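Local coordinates for guanine deaminase (Escherichia coli, PDB 6OHB), which catalyses the zinc-dependent hydrolytic deamination of guanine to xanthine and ammonia, a step of purine breakdown, at residues T135-P146 with M161-M170; L354-L362 with L409-M417. One frame throughout, in Å; residues are numbered along the deposited sequence.

From the N terminus, the chain first runs through small strands that include 14-18 and 32-35, then enters the amidohydrolase barrel with strand 73-84. Contact 1 closes a short loop: strand 135-141 is joined through helix 146-158 to strand 164-169, its parallel neighbour. After further strands of the barrel, contact 2 closes a longer loop, in which the helix at 354-362 meets the helix at 409-417. The two loops follow one another without nesting or crossing. The centres of contact 1 and contact 2 lie about 28 Å apart, on opposite sides of the chain's centre. Contact 1 belongs to the barrel wall beside the zinc site, whereas contact 2 joins two helices next to strands 14-18 and 32-35.

Contact 1: residues T135-P146 with M161-M170; sequences TTTALVFGTVHP and MRMIAGKVMM
Lys167 leaves its backbone with CG anti to N (chi1 175°) and then bends at both outer torsions, which curls the ammonium back onto Val144. There NZ donates to Val144 O at 2.7 Å, in the carbonyl plane and on a lone pair, and also to Val168 O of its own segment; Asp180 completes the grip with a salt bridge. Leu139, with CG likewise anti (chi1 166°), brings CD1 to 3.7 Å from Ile164 CG2. On the other sheet face, Val140 CG2 meets Met163 CG at 4.0 Å. Parallel pairing is carried by Ile164 N to Ala138 O (2.9 Å) and Val140 N to Ile164 O (2.7 Å), while the bond from Gly142 N to Gly166 O is weak. Beyond the strand, Val144 CG2 packs 3.5 Å from Met170 SD, the two side chains crossing at about a right angle. A water bridges Thr136 O and Arg162 N. With helix 146-158 between them, the two parallel strands form a beta-alpha-beta unit of the TIM barrel. Phe141 CD2 touches Val168 CG2 at 3.8 Å, and its ring meets the zinc ligands His82, His84 and His237. Helix 146-158 covers Val140 and Ala165, whereas Leu139 and Ile164 reach Ala205 on strand 203-208.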
ATOM      1  N   THR A 135      14.551   8.821  -4.140  1.00 33.73           N
ATOM      2  CA  THR A 135      14.339   9.458  -5.433  1.00 32.36           C
ATOM      3  C   THR A 135      15.414  10.517  -5.646  1.00 35.13           C
ATOM      4  O   THR A 135      15.482  11.497  -4.898  1.00 33.08           O
ATOM      5  CB  THR A 135      12.945  10.087  -5.485  1.00 37.97           C
ATOM      6  OG1 THR A 135      11.954   9.057  -5.414  1.00 41.84           O
ATOM      7  CG2 THR A 135      12.757  10.887  -6.761  1.00 34.84           C
ATOM      8  N   THR A 136      16.254  10.337  -6.667  1.00 35.53           N
ATOM      9  CA  THR A 136      17.308  11.311  -6.905  1.00 33.00           C
ATOM     10  C   THR A 136      17.059  12.156  -8.138  1.00 40.45           C
ATOM     11  O   THR A 136      17.683  13.211  -8.282  1.00 39.71           O
ATOM     12  CB  THR A 136      18.679  10.626  -7.047  1.00 35.18           C
ATOM     13  OG1 THR A 136      18.637   9.656  -8.100  1.00 35.94           O
ATOM     14  CG2 THR A 136      19.088   9.942  -5.748  1.00 36.06           C
ATOM     15  N   THR A 137      16.137  11.741  -8.999  1.00 34.55           N
ATOM     16  CA  THR A 137      15.760  12.511 -10.171  1.00 37.94           C
ATOM     17  C   THR A 137      14.251  12.468 -10.303  1.00 38.81           C
ATOM     18  O   THR A 137      13.648  11.392 -10.218  1.00 40.59           O
ATOM     19  CB  THR A 137      16.423  11.952 -11.429  1.00 40.24           C
ATOM     20  OG1 THR A 137      17.787  12.387 -11.470  1.00 47.97           O
ATOM     21  CG2 THR A 137      15.688  12.409 -12.685  1.00 38.82           C
ATOM     22  N   ALA A 138      13.644  13.634 -10.503  1.00 34.92           N
ATOM     23  CA  ALA A 138      12.204  13.719 -10.644  1.00 44.90           C
ATOM     24  C   ALA A 138      11.852  14.701 -11.749  1.00 41.61           C
ATOM     25  O   ALA A 138      12.557  15.685 -11.981  1.00 38.89           O
ATOM     26  CB  ALA A 138      11.526  14.142  -9.330  1.00 37.86           C
ATOM     27  N   LEU A 139      10.752  14.408 -12.433  1.00 43.21           N
ATOM     28  CA  LEU A 139      10.109  15.343 -13.345  1.00 34.91           C
ATOM     29  C   LEU A 139       8.929  15.927 -12.576  1.00 40.73           C
ATOM     30  O   LEU A 139       7.992  15.204 -12.225  1.00 35.58           O
ATOM     31  CB  LEU A 139       9.678  14.634 -14.626  1.00 36.40           C
ATOM     32  CG  LEU A 139       8.702  15.356 -15.553  1.00 40.75           C
ATOM     33  CD1 LEU A 139       9.264  16.699 -16.004  1.00 36.88           C
ATOM     34  CD2 LEU A 139       8.366  14.472 -16.747  1.00 33.58           C
ATOM     35  N   VAL A 140       8.995  17.222 -12.281  1.00 42.15           N
ATOM     36  CA  VAL A 140       8.213  17.830 -11.212  1.00 40.14           C
ATOM     37  C   VAL A 140       7.283  18.880 -11.803  1.00 45.88           C
ATOM     38  O   VAL A 140       7.737  19.805 -12.486  1.00 43.21           O
ATOM     39  CB  VAL A 140       9.118  18.471 -10.143  1.00 44.90           C
ATOM     40  CG1 VAL A 140       8.268  19.053  -9.024  1.00 46.63           C
ATOM     41  CG2 VAL A 140      10.122  17.465  -9.602  1.00 38.24           C
ATOM     42  N   PHE A 141       5.988  18.744 -11.527  1.00 46.49           N
ATOM     43  CA  PHE A 141       5.062  19.837 -11.785  1.00 45.75           C
ATOM     44  C   PHE A 141       5.311  20.954 -10.782  1.00 46.45           C
ATOM     45  O   PHE A 141       5.378  20.717  -9.572  1.00 50.29           O
ATOM     46  CB  PHE A 141       3.616  19.359 -11.687  1.00 49.28           C
ATOM     47  CG  PHE A 141       2.919  19.249 -13.013  1.00 46.76           C
ATOM     48  CD1 PHE A 141       3.341  18.325 -13.951  1.00 47.95           C
ATOM     49  CD2 PHE A 141       1.842  20.066 -13.317  1.00 43.87           C
ATOM     50  CE1 PHE A 141       2.705  18.210 -15.167  1.00 50.61           C
ATOM     51  CE2 PHE A 141       1.197  19.960 -14.531  1.00 48.92           C
ATOM     52  CZ  PHE A 141       1.625  19.029 -15.459  1.00 52.60           C
ATOM     53  N   GLY A 142       5.464  22.171 -11.286  1.00 46.51           N
ATOM     54  CA  GLY A 142       5.597  23.326 -10.424  1.00 51.64           C
ATOM     55  C   GLY A 142       4.292  24.017 -10.080  1.00 54.38           C
ATOM     56  O   GLY A 142       3.245  23.384  -9.907  1.00 49.59           O
ATOM     57  N   THR A 143       4.362  25.339  -9.981  1.00 62.65           N
ATOM     58  CA  THR A 143       3.217  26.201  -9.769  1.00 62.50           C
ATOM     59  C   THR A 143       2.859  26.911 -11.067  1.00 61.77           C
ATOM     60  O   THR A 143       3.525  26.767 -12.095  1.00 58.70           O
ATOM     61  CB  THR A 143       3.552  27.244  -8.701  1.00 65.93           C
ATOM     62  OG1 THR A 143       4.922  27.654  -8.864  1.00 66.70           O
ATOM     63  CG2 THR A 143       3.370  26.674  -7.313  1.00 62.56           C
ATOM     64  N   VAL A 144       1.778  27.686 -11.019  1.00 57.03           N
ATOM     65  CA  VAL A 144       1.578  28.668 -12.075  1.00 60.45           C
ATOM     66  C   VAL A 144       2.428  29.901 -11.792  1.00 57.55           C
ATOM     67  O   VAL A 144       2.851  30.593 -12.720  1.00 60.69           O
ATOM     68  CB  VAL A 144       0.090  29.022 -12.215  1.00 66.04           C
ATOM     69  CG1 VAL A 144      -0.180  29.615 -13.583  1.00 64.21           C
ATOM     70  CG2 VAL A 144      -0.764  27.795 -11.982  1.00 62.47           C
ATOM     71  N   HIS A 145       2.726  30.158 -10.515  1.00 60.50           N
ATOM     72  CA  HIS A 145       3.534  31.298 -10.090  1.00 61.23           C
ATOM     73  C   HIS A 145       5.014  31.006 -10.314  1.00 65.40           C
ATOM     74  O   HIS A 145       5.498  29.953  -9.889  1.00 62.87           O
ATOM     75  CB  HIS A 145       3.299  31.606  -8.618  1.00 63.58           C
ATOM     76  CG  HIS A 145       1.924  31.266  -8.139  1.00 78.05           C
ATOM     77  ND1 HIS A 145       0.835  32.084  -8.352  1.00 76.08           N
ATOM     78  CD2 HIS A 145       1.459  30.190  -7.459  1.00 74.82           C
ATOM     79  CE1 HIS A 145      -0.239  31.531  -7.818  1.00 83.37           C
ATOM     80  NE2 HIS A 145       0.112  30.380  -7.271  1.00 82.94           N
ATOM     81  N   PRO A 146       5.759  31.905 -10.962  1.00 66.66           N
ATOM     82  CA  PRO A 146       7.190  31.638 -11.201  1.00 61.14           C
ATOM     83  C   PRO A 146       8.035  31.631  -9.938  1.00 58.89           C
ATOM     84  O   PRO A 146       9.092  30.985  -9.924  1.00 59.95           O
ATOM     85  CB  PRO A 146       7.612  32.781 -12.140  1.00 61.60           C
ATOM     86  CG  PRO A 146       6.325  33.477 -12.549  1.00 60.99           C
ATOM     87  CD  PRO A 146       5.351  33.229 -11.452  1.00 59.46           C
ATOM     88  N   MET A 161      21.244  18.561  -7.473  1.00 39.34           N
ATOM     89  CA  MET A 161      20.347  17.496  -7.889  1.00 40.75           C
ATOM     90  C   MET A 161      20.025  17.636  -9.373  1.00 39.83           C
ATOM     91  O   MET A 161      19.954  18.748  -9.907  1.00 40.12           O
ATOM     92  CB  MET A 161      19.063  17.562  -7.059  1.00 43.37           C
ATOM     93  CG  MET A 161      18.041  16.477  -7.320  1.00 47.36           C
ATOM     94  SD  MET A 161      16.611  16.691  -6.225  1.00 52.05           S
ATOM     95  CE  MET A 161      16.601  15.131  -5.353  1.00 47.15           C
ATOM     96  N   ARG A 162      19.859  16.500 -10.053  1.00 38.99           N
ATOM     97  CA  ARG A 162      19.336  16.502 -11.418  1.00 41.20           C
ATOM     98  C   ARG A 162      17.818  16.389 -11.352  1.00 43.37           C
ATOM     99  O   ARG A 162      17.278  15.333 -11.006  1.00 40.31           O
ATOM    100  CB  ARG A 162      19.925  15.375 -12.264  1.00 43.10           C
ATOM    101  CG  ARG A 162      19.501  15.477 -13.730  1.00 44.54           C
ATOM    102  CD  ARG A 162      20.337  14.599 -14.654  1.00 42.73           C
ATOM    103  NE  ARG A 162      21.715  15.074 -14.809  1.00 48.59           N
ATOM    104  CZ  ARG A 162      22.107  15.988 -15.694  1.00 48.42           C
ATOM    105  NH1 ARG A 162      21.230  16.549 -16.517  1.00 45.92           N
ATOM    106  NH2 ARG A 162      23.386  16.343 -15.761  1.00 48.07           N
ATOM    107  N   MET A 163      17.134  17.475 -11.699  1.00 40.92           N
ATOM    108  CA  MET A 163      15.687  17.555 -11.609  1.00 44.87           C
ATOM    109  C   MET A 163      15.148  18.296 -12.825  1.00 44.57           C
ATOM    110  O   MET A 163      15.715  19.306 -13.248  1.00 44.90           O
ATOM    111  CB  MET A 163      15.257  18.277 -10.322  1.00 44.91           C
ATOM    112  CG  MET A 163      13.823  18.783 -10.332  1.00 45.87           C
ATOM    113  SD  MET A 163      13.396  19.705  -8.847  1.00 51.73           S
ATOM    114  CE  MET A 163      13.554  18.427  -7.599  1.00 54.09           C
ATOM    115  N   ILE A 164      14.043  17.800 -13.367  1.00 40.04           N
ATOM    116  CA  ILE A 164      13.308  18.486 -14.418  1.00 39.39           C
ATOM    117  C   ILE A 164      12.052  19.081 -13.796  1.00 43.96           C
ATOM    118  O   ILE A 164      11.278  18.371 -13.140  1.00 39.81           O
ATOM    119  CB  ILE A 164      12.951  17.531 -15.568  1.00 37.55           C
ATOM    120  CG1 ILE A 164      14.124  16.606 -15.885  1.00 42.76           C
ATOM    121  CG2 ILE A 164      12.517  18.319 -16.802  1.00 39.02           C
ATOM    122  CD1 ILE A 164      13.813  15.578 -16.953  1.00 41.58           C
ATOM    123  N   ALA A 165      11.855  20.381 -13.992  1.00 39.02           N
ATOM    124  CA  ALA A 165      10.704  21.073 -13.436  1.00 39.13           C
ATOM    125  C   ALA A 165      10.325  22.213 -14.371  1.00 49.23           C
ATOM    126  O   ALA A 165      11.067  22.566 -15.293  1.00 47.82           O
ATOM    127  CB  ALA A 165      10.997  21.585 -12.022  1.00 36.04           C
ATOM    128  N   GLY A 166       9.155  22.787 -14.126  1.00 46.52           N
ATOM    129  CA  GLY A 166       8.686  23.891 -14.937  1.00 50.03           C
ATOM    130  C   GLY A 166       7.453  24.520 -14.333  1.00 49.90           C
ATOM    131  O   GLY A 166       6.784  23.931 -13.476  1.00 49.35           O
ATOM    132  N   LYS A 167       7.166  25.734 -14.792  1.00 49.39           N
ATOM    133  CA  LYS A 167       5.989  26.469 -14.352  1.00 50.95           C
ATOM    134  C   LYS A 167       4.735  25.937 -15.034  1.00 51.85           C
ATOM    135  O   LYS A 167       4.736  25.653 -16.235  1.00 51.74           O
ATOM    136  CB  LYS A 167       6.160  27.956 -14.649  1.00 54.31           C
ATOM    137  CG  LYS A 167       4.952  28.809 -14.339  1.00 57.65           C
ATOM    138  CD  LYS A 167       5.028  30.136 -15.073  1.00 60.96           C
ATOM    139  CE  LYS A 167       3.871  30.296 -16.046  1.00 60.30           C
ATOM    140  NZ  LYS A 167       2.562  30.328 -15.349  1.00 56.86           N
ATOM    141  N   VAL A 168       3.656  25.813 -14.260  1.00 56.07           N
ATOM    142  CA  VAL A 168       2.384  25.365 -14.813  1.00 56.56           C
ATOM    143  C   VAL A 168       1.804  26.460 -15.697  1.00 55.80           C
ATOM    144  O   VAL A 168       1.775  27.638 -15.317  1.00 53.35           O
ATOM    145  CB  VAL A 168       1.408  24.992 -13.688  1.00 57.43           C
ATOM    146  CG1 VAL A 168       0.052  24.616 -14.269  1.00 55.70           C
ATOM    147  CG2 VAL A 168       1.960  23.857 -12.849  1.00 57.74           C
ATOM    148  N   MET A 169       1.381  26.083 -16.902  1.00 56.39           N
ATOM    149  CA  MET A 169       0.691  26.983 -17.814  1.00 60.12           C
ATOM    150  C   MET A 169      -0.795  26.642 -17.796  1.00 58.06           C
ATOM    151  O   MET A 169      -1.183  25.534 -18.183  1.00 56.18           O
ATOM    152  CB  MET A 169       1.269  26.858 -19.226  1.00 60.23           C
ATOM    153  CG  MET A 169       2.774  27.095 -19.300  1.00 51.18           C
ATOM    154  SD  MET A 169       3.486  26.788 -20.934  1.00 60.18           S
ATOM    155  CE  MET A 169       2.206  27.437 -21.997  1.00 56.20           C
ATOM    156  N   MET A 170      -1.621  27.591 -17.353  1.00 62.31           N
ATOM    157  CA  MET A 170      -3.071  27.394 -17.311  1.00 61.19           C
ATOM    158  C   MET A 170      -3.759  28.753 -17.284  1.00 65.62           C
ATOM    159  O   MET A 170      -3.567  29.524 -16.337  1.00 61.22           O
ATOM    160  CB  MET A 170      -3.474  26.548 -16.100  1.00 61.33           C
ATOM    161  CG  MET A 170      -2.795  26.942 -14.798  1.00 67.79           C
ATOM    162  SD  MET A 170      -3.331  25.948 -13.389  1.00 72.47           S
ATOM    163  CE  MET A 170      -5.087  25.852 -13.702  1.00 56.67           C
TER
HETATM  164  O   HOH W   1      20.260  13.916  -8.928  1.00 33.42           O

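Contact 2: residues L354-L362 with L409-M417; sequences LSAYEAFYL and LVDKLFVMM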
ATOM      1  N   LEU A 354       3.857  -8.482 -13.330  1.00 42.21           N
ATOM      2  CA  LEU A 354       4.978  -7.549 -13.285  1.00 45.75           C
ATOM      3  C   LEU A 354       6.140  -8.227 -12.564  1.00 50.12           C
ATOM      4  O   LEU A 354       6.077  -8.478 -11.355  1.00 51.08           O
ATOM      5  CB  LEU A 354       4.573  -6.253 -12.592  1.00 39.23           C
ATOM      6  CG  LEU A 354       5.658  -5.186 -12.475  1.00 46.06           C
ATOM      7  CD1 LEU A 354       5.959  -4.592 -13.845  1.00 45.48           C
ATOM      8  CD2 LEU A 354       5.253  -4.100 -11.487  1.00 41.38           C
ATOM      9  N   SER A 355       7.196  -8.518 -13.313  1.00 38.96           N
ATOM     10  CA  SER A 355       8.376  -9.165 -12.765  1.00 42.34           C
ATOM     11  C   SER A 355       9.158  -8.233 -11.844  1.00 40.32           C
ATOM     12  O   SER A 355       9.128  -7.005 -11.985  1.00 38.43           O
ATOM     13  CB  SER A 355       9.274  -9.634 -13.916  1.00 43.00           C
ATOM     14  OG  SER A 355      10.648  -9.599 -13.567  1.00 50.89           O
ATOM     15  N   ALA A 356       9.899  -8.840 -10.909  1.00 35.58           N
ATOM     16  CA  ALA A 356      10.765  -8.053 -10.038  1.00 42.75           C
ATOM     17  C   ALA A 356      11.828  -7.332 -10.853  1.00 43.27           C
ATOM     18  O   ALA A 356      12.154  -6.169 -10.582  1.00 42.31           O
ATOM     19  CB  ALA A 356      11.411  -8.956  -8.986  1.00 46.85           C
ATOM     20  N   TYR A 357      12.368  -8.009 -11.868  1.00 44.87           N
ATOM     21  CA  TYR A 357      13.321  -7.370 -12.768  1.00 44.70           C
ATOM     22  C   TYR A 357      12.683  -6.200 -13.506  1.00 41.10           C
ATOM     23  O   TYR A 357      13.291  -5.131 -13.629  1.00 43.04           O
ATOM     24  CB  TYR A 357      13.880  -8.402 -13.746  1.00 46.27           C
ATOM     25  CG  TYR A 357      14.796  -9.410 -13.085  1.00 50.28           C
ATOM     26  CD1 TYR A 357      15.255  -9.209 -11.789  1.00 56.02           C
ATOM     27  CD2 TYR A 357      15.191 -10.562 -13.746  1.00 53.31           C
ATOM     28  CE1 TYR A 357      16.085 -10.123 -11.174  1.00 55.74           C
ATOM     29  CE2 TYR A 357      16.023 -11.485 -13.136  1.00 55.67           C
ATOM     30  CZ  TYR A 357      16.471 -11.256 -11.852  1.00 59.19           C
ATOM     31  OH  TYR A 357      17.296 -12.171 -11.235  1.00 66.33           O
ATOM     32  N   GLU A 358      11.455  -6.379 -14.000  1.00 35.58           N
ATOM     33  CA  GLU A 358      10.783  -5.295 -14.716  1.00 40.34           C
ATOM     34  C   GLU A 358      10.506  -4.107 -13.801  1.00 42.24           C
ATOM     35  O   GLU A 358      10.677  -2.951 -14.207  1.00 41.77           O
ATOM     36  CB  GLU A 358       9.484  -5.800 -15.344  1.00 39.04           C
ATOM     37  CG  GLU A 358       8.859  -4.823 -16.328  1.00 39.74           C
ATOM     38  CD  GLU A 358       7.555  -5.337 -16.914  1.00 43.80           C
ATOM     39  OE1 GLU A 358       7.226  -6.524 -16.702  1.00 42.48           O
ATOM     40  OE2 GLU A 358       6.865  -4.555 -17.598  1.00 49.39           O
ATOM     41  N   ALA A 359      10.062  -4.371 -12.570  1.00 39.93           N
ATOM     42  CA  ALA A 359       9.795  -3.291 -11.625  1.00 38.71           C
ATOM     43  C   ALA A 359      11.070  -2.528 -11.292  1.00 37.20           C
ATOM     44  O   ALA A 359      11.098  -1.288 -11.316  1.00 34.60           O
ATOM     45  CB  ALA A 359       9.155  -3.860 -10.356  1.00 36.26           C
ATOM     46  N   PHE A 360      12.145  -3.257 -10.983  1.00 40.84           N
ATOM     47  CA  PHE A 360      13.420  -2.604 -10.702  1.00 40.02           C
ATOM     48  C   PHE A 360      13.896  -1.798 -11.908  1.00 38.57           C
ATOM     49  O   PHE A 360      14.399  -0.678 -11.761  1.00 38.92           O
ATOM     50  CB  PHE A 360      14.455  -3.652 -10.291  1.00 36.07           C
ATOM     51  CG  PHE A 360      15.825  -3.091 -10.024  1.00 41.58           C
ATOM     52  CD1 PHE A 360      16.117  -2.489  -8.811  1.00 42.39           C
ATOM     53  CD2 PHE A 360      16.828  -3.188 -10.977  1.00 43.12           C
ATOM     54  CE1 PHE A 360      17.382  -1.975  -8.557  1.00 41.87           C
ATOM     55  CE2 PHE A 360      18.095  -2.677 -10.731  1.00 45.23           C
ATOM     56  CZ  PHE A 360      18.370  -2.069  -9.517  1.00 42.45           C
ATOM     57  N   TYR A 361      13.716  -2.341 -13.112  1.00 40.37           N
ATOM     58  CA  TYR A 361      14.127  -1.638 -14.320  1.00 40.83           C
ATOM     59  C   TYR A 361      13.356  -0.336 -14.490  1.00 39.44           C
ATOM     60  O   TYR A 361      13.947   0.726 -14.721  1.00 42.86           O
ATOM     61  CB  TYR A 361      13.926  -2.549 -15.528  1.00 37.32           C
ATOM     62  CG  TYR A 361      14.247  -1.912 -16.853  1.00 43.17           C
ATOM     63  CD1 TYR A 361      15.567  -1.759 -17.274  1.00 41.98           C
ATOM     64  CD2 TYR A 361      13.233  -1.478 -17.696  1.00 39.19           C
ATOM     65  CE1 TYR A 361      15.864  -1.182 -18.494  1.00 42.22           C
ATOM     66  CE2 TYR A 361      13.517  -0.901 -18.916  1.00 49.39           C
ATOM     67  CZ  TYR A 361      14.835  -0.754 -19.312  1.00 47.08           C
ATOM     68  OH  TYR A 361      15.121  -0.179 -20.529  1.00 47.89           O
ATOM     69  N   LEU A 362      12.028  -0.396 -14.361  1.00 40.73           N
ATOM     70  CA  LEU A 362      11.226   0.813 -14.515  1.00 39.59           C
ATOM     71  C   LEU A 362      11.553   1.837 -13.439  1.00 37.91           C
ATOM     72  O   LEU A 362      11.437   3.044 -13.678  1.00 36.69           O
ATOM     73  CB  LEU A 362       9.739   0.464 -14.485  1.00 45.22           C
ATOM     74  CG  LEU A 362       9.213  -0.321 -15.689  1.00 45.44           C
ATOM     75  CD1 LEU A 362       7.772  -0.755 -15.459  1.00 41.51           C
ATOM     76  CD2 LEU A 362       9.330   0.506 -16.952  1.00 47.14           C
ATOM     77  N   LEU A 409      17.136 -14.071  -6.341  1.00 51.42           N
ATOM     78  CA  LEU A 409      17.261 -12.615  -6.320  1.00 45.32           C
ATOM     79  C   LEU A 409      15.935 -11.936  -6.633  1.00 50.75           C
ATOM     80  O   LEU A 409      15.630 -10.874  -6.074  1.00 53.80           O
ATOM     81  CB  LEU A 409      18.343 -12.167  -7.305  1.00 51.52           C
ATOM     82  CG  LEU A 409      18.546 -10.661  -7.494  1.00 56.25           C
ATOM     83  CD1 LEU A 409      18.889  -9.977  -6.172  1.00 45.72           C
ATOM     84  CD2 LEU A 409      19.637 -10.401  -8.522  1.00 53.48           C
ATOM     85  N   VAL A 410      15.139 -12.521  -7.537  1.00 47.55           N
ATOM     86  CA  VAL A 410      13.831 -11.944  -7.840  1.00 51.41           C
ATOM     87  C   VAL A 410      12.947 -11.968  -6.602  1.00 51.63           C
ATOM     88  O   VAL A 410      12.157 -11.047  -6.368  1.00 47.21           O
ATOM     89  CB  VAL A 410      13.163 -12.670  -9.028  1.00 59.72           C
ATOM     90  CG1 VAL A 410      14.123 -12.808 -10.179  1.00 56.16           C
ATOM     91  CG2 VAL A 410      12.611 -14.036  -8.626  1.00 64.67           C
ATOM     92  N   ASP A 411      13.076 -13.016  -5.785  1.00 49.62           N
ATOM     93  CA  ASP A 411      12.340 -13.081  -4.530  1.00 49.85           C
ATOM     94  C   ASP A 411      12.744 -11.947  -3.595  1.00 49.18           C
ATOM     95  O   ASP A 411      11.890 -11.340  -2.940  1.00 44.82           O
ATOM     96  CB  ASP A 411      12.561 -14.441  -3.866  1.00 52.80           C
ATOM     97  CG  ASP A 411      11.603 -15.506  -4.375  1.00 59.28           C
ATOM     98  OD1 ASP A 411      10.745 -15.185  -5.222  1.00 57.61           O
ATOM     99  OD2 ASP A 411      11.704 -16.666  -3.918  1.00 66.92           O
ATOM    100  N   LYS A 412      14.046 -11.650  -3.514  1.00 45.65           N
ATOM    101  CA  LYS A 412      14.505 -10.569  -2.643  1.00 45.23           C
ATOM    102  C   LYS A 412      14.019  -9.208  -3.141  1.00 40.69           C
ATOM    103  O   LYS A 412      13.573  -8.368  -2.344  1.00 46.17           O
ATOM    104  CB  LYS A 412      16.028 -10.622  -2.519  1.00 49.61           C
ATOM    105  CG  LYS A 412      16.530 -11.935  -1.904  1.00 53.57           C
ATOM    106  CD  LYS A 412      18.049 -12.015  -1.851  1.00 53.60           C
ATOM    107  CE  LYS A 412      18.525 -13.355  -1.282  1.00 56.97           C
ATOM    108  NZ  LYS A 412      18.230 -13.533   0.175  1.00 49.79           N
ATOM    109  N   LEU A 413      14.074  -8.981  -4.457  1.00 43.24           N
ATOM    110  CA  LEU A 413      13.528  -7.745  -5.013  1.00 36.67           C
ATOM    111  C   LEU A 413      12.029  -7.641  -4.751  1.00 50.38           C
ATOM    112  O   LEU A 413      11.513  -6.554  -4.461  1.00 48.05           O
ATOM    113  CB  LEU A 413      13.810  -7.671  -6.513  1.00 49.78           C
ATOM    114  CG  LEU A 413      15.241  -7.370  -6.964  1.00 48.18           C
ATOM    115  CD1 LEU A 413      15.321  -7.367  -8.482  1.00 46.17           C
ATOM    116  CD2 LEU A 413      15.707  -6.034  -6.402  1.00 49.99           C
ATOM    117  N   PHE A 414      11.314  -8.765  -4.841  1.00 45.86           N
ATOM    118  CA  PHE A 414       9.879  -8.761  -4.585  1.00 45.93           C
ATOM    119  C   PHE A 414       9.582  -8.434  -3.125  1.00 45.54           C
ATOM    120  O   PHE A 414       8.633  -7.698  -2.830  1.00 46.63           O
ATOM    121  CB  PHE A 414       9.286 -10.116  -4.979  1.00 49.71           C
ATOM    122  CG  PHE A 414       7.787 -10.138  -4.999  1.00 54.56           C
ATOM    123  CD1 PHE A 414       7.090  -9.570  -6.052  1.00 53.08           C
ATOM    124  CD2 PHE A 414       7.074 -10.734  -3.966  1.00 54.61           C
ATOM    125  CE1 PHE A 414       5.704  -9.586  -6.079  1.00 57.74           C
ATOM    126  CE2 PHE A 414       5.687 -10.755  -3.983  1.00 61.19           C
ATOM    127  CZ  PHE A 414       5.000 -10.181  -5.042  1.00 61.54           C
ATOM    128  N   VAL A 415      10.375  -8.986  -2.202  1.00 48.20           N
ATOM    129  CA  VAL A 415      10.215  -8.667  -0.785  1.00 45.35           C
ATOM    130  C   VAL A 415      10.386  -7.172  -0.570  1.00 48.14           C
ATOM    131  O   VAL A 415       9.573  -6.513   0.095  1.00 51.16           O
ATOM    132  CB  VAL A 415      11.224  -9.467   0.061  1.00 43.22           C
ATOM    133  CG1 VAL A 415      11.327  -8.893   1.475  1.00 35.54           C
ATOM    134  CG2 VAL A 415      10.861 -10.937   0.091  1.00 40.01           C
ATOM    135  N   MET A 416      11.444  -6.612  -1.158  1.00 45.45           N
ATOM    136  CA  MET A 416      11.682  -5.176  -1.055  1.00 46.28           C
ATOM    137  C   MET A 416      10.515  -4.377  -1.631  1.00 52.40           C
ATOM    138  O   MET A 416      10.122  -3.342  -1.076  1.00 46.61           O
ATOM    139  CB  MET A 416      12.979  -4.839  -1.773  1.00 43.76           C
ATOM    140  CG  MET A 416      13.604  -3.525  -1.406  1.00 56.95           C
ATOM    141  SD  MET A 416      15.315  -3.579  -1.955  1.00 64.56           S
ATOM    142  CE  MET A 416      15.070  -3.559  -3.730  1.00 36.41           C
ATOM    143  N   MET A 417       9.940  -4.849  -2.739  1.00 48.51           N
ATOM    144  CA  MET A 417       8.878  -4.100  -3.404  1.00 43.37           C
ATOM    145  C   MET A 417       7.588  -4.124  -2.597  1.00 48.80           C
ATOM    146  O   MET A 417       6.884  -3.112  -2.505  1.00 41.94           O
ATOM    147  CB  MET A 417       8.634  -4.680  -4.793  1.00 44.53           C
ATOM    148  CG  MET A 417       7.662  -3.900  -5.643  1.00 49.75           C
ATOM    149  SD  MET A 417       7.223  -4.826  -7.127  1.00 53.22           S
ATOM    150  CE  MET A 417       6.165  -6.083  -6.413  1.00 47.83           C
TER
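The Tyr357 ring takes Val410 CG1 over one face and Leu413 CD1 at its edge, in the ring plane. The methyl makes a CH-pi contact, 3.7 Å from the ring centroid and 29° off the normal, displaced toward the hydroxyl-bearing rim. This aromatic sits at a helix-helix crossing of the amidohydrolase fold, where helix 356-362 and helix 409-417 approach to 9.3 Å between axes at a signed angle of 57°. No hydrogen bond spans the interface, which is apolar packing. Val410 presents CG1 to the ring because that methyl stands anti to its carbonyl carbon, beside the backbone N (chi1 -49°). Leu413 CD1 comes within 3.8 Å of Tyr357 CD1, the two side chains crossing at about a right angle. Replacing Tyr357 with an alanine would probably leave Val410 CG1 and Leu413 CD1 without the aromatic surface they pack against and open a gap between the helices.

Ala356 packs directly against the other helix: its CB points at it and lies 3.7 Å from Leu413 CB and 3.4 Å from Val410 O. At the start of helix 356-362, Ser355 is the N-cap, its OG accepting weak bonds from Tyr357 N and Glu358 N. Leu32 of strand 32-35 touches Tyr357, Phe360 and Leu409, and Val410 also packs on Tyr94 of the second subunit, placing part of this helix pair at the dimer interface. Farther along both helices, Met417, bent at its last torsion, sets SD 3.9 Å from Ala359 CB.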